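Local atomic coordinates of lipoprotein LpqN (Mycobacterium tuberculosis, PDB entry 6E5F), a protein that takes part in cell envelope biogenesis, interacts with the periplasmic loops of the mycolate transporters MmpL3 and MmpL11, and acts as a virulence factor. Residues A[213-216]-A[217-220]. Sequence-based numbering, arbitrary orientation.
Sequences LMDA and ANVI
L213 and A217 are joined by one of the i to i+4 backbone bonds of an amphipathic alpha-helix, residues 210-223. The helix packs on the antiparallel sheet of this LpqN-family domain (Mog1p/PsbP clan). A217 N donates to L213 O at 2.9 Å. One turn on, I220 N donates to A216 O at 3.0 Å.

The packed side of the helix carries L213, A216 and I220. All three are buried, and together they meet strands 93-96, 120-130 and 195-206: L213 and A216 touch W93, A216 and I220 share I121, and I220 also lies on L201. Within the helix, I220 has CG1 beside its backbone N (chi1 -67°), anti to the carbonyl carbon. This turns the branch back along the helix, and CG1 comes within 3.4 Å of A216 O.

A217 and M214 line the pocket seen with 6-O-dodecyl trehalose. The small A217 methyl lies against the preceding turn, with CB 3.5 Å from M214 O. It also comes close to the bound ligand.

The solvent side, with D215 and N218, is looser. V219 N reaches D215 O only through a weak bond of 3.4 Å. The exposed carboxylate of D215 and the amide of N218 do not pair, as OD1 of D215 and ND2 of N218 are 4.4 Å apart. N218 folds back over the previous turn. M214 O accepts the backbone N-H of N218, while the side-chain ND2 of N218 stops 3.1 Å from M214 O, at an angle too poor for a hydrogen bond.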
ATOM      1  N   LEU A 213      -2.323  12.973   5.377  1.00 29.34           N
ATOM      2  CA  LEU A 213      -2.460  11.584   4.955  1.00 28.92           C
ATOM      3  C   LEU A 213      -3.847  11.049   5.276  1.00 28.30           C
ATOM      4  O   LEU A 213      -4.475  10.375   4.451  1.00 30.44           O
ATOM      5  CB  LEU A 213      -1.410  10.713   5.642  1.00 30.14           C
ATOM      6  CG  LEU A 213       0.050  10.885   5.246  1.00 26.43           C
ATOM      7  CD1 LEU A 213       0.907   9.874   5.994  1.00 25.42           C
ATOM      8  CD2 LEU A 213       0.234  10.737   3.740  1.00 23.95           C
ATOM      9  N   MET A 214      -4.334  11.319   6.491  1.00 25.45           N
ATOM     10  CA  MET A 214      -5.611  10.755   6.910  1.00 28.47           C
ATOM     11  C   MET A 214      -6.752  11.266   6.040  1.00 33.22           C
ATOM     12  O   MET A 214      -7.655  10.504   5.681  1.00 32.74           O
ATOM     13  CB  MET A 214      -5.864  11.074   8.384  1.00 32.64           C
ATOM     14  CG  MET A 214      -4.757  10.575   9.315  1.00 29.42           C
ATOM     15  SD  MET A 214      -5.149  10.675  11.069  1.00 38.08           S
ATOM     16  CE  MET A 214      -6.433   9.446  11.192  1.00 31.29           C
ATOM     17  N   ASP A 215      -6.723  12.552   5.683  1.00 31.39           N
ATOM     18  CA  ASP A 215      -7.749  13.096   4.798  1.00 35.54           C
ATOM     19  C   ASP A 215      -7.741  12.380   3.452  1.00 35.88           C
ATOM     20  O   ASP A 215      -8.794  11.990   2.935  1.00 35.63           O
ATOM     21  CB  ASP A 215      -7.533  14.599   4.608  1.00 36.04           C
ATOM     22  CG  ASP A 215      -7.845  15.398   5.859  1.00 53.55           C
ATOM     23  OD1 ASP A 215      -8.605  14.899   6.715  1.00 48.65           O
ATOM     24  OD2 ASP A 215      -7.335  16.533   5.983  1.00 53.44           O
ATOM     25  N   ALA A 216      -6.554  12.196   2.870  1.00 29.87           N
ATOM     26  CA  ALA A 216      -6.459  11.515   1.584  1.00 28.96           C
ATOM     27  C   ALA A 216      -6.945  10.076   1.682  1.00 30.74           C
ATOM     28  O   ALA A 216      -7.543   9.555   0.734  1.00 29.25           O
ATOM     29  CB  ALA A 216      -5.016  11.549   1.086  1.00 32.09           C
ATOM     30  N   ALA A 217      -6.700   9.423   2.819  1.00 29.16           N
ATOM     31  CA  ALA A 217      -7.097   8.029   2.980  1.00 29.41           C
ATOM     32  C   ALA A 217      -8.608   7.871   2.911  1.00 31.41           C
ATOM     33  O   ALA A 217      -9.112   6.899   2.333  1.00 29.87           O
ATOM     34  CB  ALA A 217      -6.589   7.511   4.322  1.00 31.91           C
ATOM     35  N   ASN A 218      -9.349   8.801   3.515  1.00 32.37           N
ATOM     36  CA  ASN A 218     -10.805   8.732   3.462  1.00 36.15           C
ATOM     37  C   ASN A 218     -11.301   8.803   2.027  1.00 32.19           C
ATOM     38  O   ASN A 218     -12.207   8.058   1.638  1.00 32.64           O
ATOM     39  CB  ASN A 218     -11.406   9.871   4.278  1.00 37.01           C
ATOM     40  CG  ASN A 218     -10.982   9.831   5.724  1.00 52.14           C
ATOM     41  OD1 ASN A 218     -10.926   8.765   6.339  1.00 54.71           O
ATOM     42  ND2 ASN A 218     -10.672  10.994   6.279  1.00 50.49           N
ATOM     43  N   VAL A 219     -10.725   9.703   1.227  1.00 30.40           N
ATOM     44  CA  VAL A 219     -11.112   9.808  -0.176  1.00 31.72           C
ATOM     45  C   VAL A 219     -10.845   8.492  -0.893  1.00 27.60           C
ATOM     46  O   VAL A 219     -11.686   7.998  -1.655  1.00 28.73           O
ATOM     47  CB  VAL A 219     -10.374  10.984  -0.840  1.00 32.33           C
ATOM     48  CG1 VAL A 219     -10.741  11.078  -2.310  1.00 35.11           C
ATOM     49  CG2 VAL A 219     -10.696  12.286  -0.120  1.00 33.58           C
ATOM     50  N   ILE A 220      -9.675   7.898  -0.655  1.00 25.05           N
ATOM     51  CA  ILE A 220      -9.332   6.632  -1.295  1.00 24.45           C
ATOM     52  C   ILE A 220     -10.293   5.533  -0.862  1.00 26.11           C
ATOM     53  O   ILE A 220     -10.771   4.746  -1.687  1.00 24.98           O
ATOM     54  CB  ILE A 220      -7.865   6.271  -0.992  1.00 24.54           C
ATOM     55  CG1 ILE A 220      -6.926   7.265  -1.680  1.00 27.58           C
ATOM     56  CG2 ILE A 220      -7.567   4.833  -1.418  1.00 25.38           C
ATOM     57  CD1 ILE A 220      -5.470   7.148  -1.250  1.00 30.56           C
TER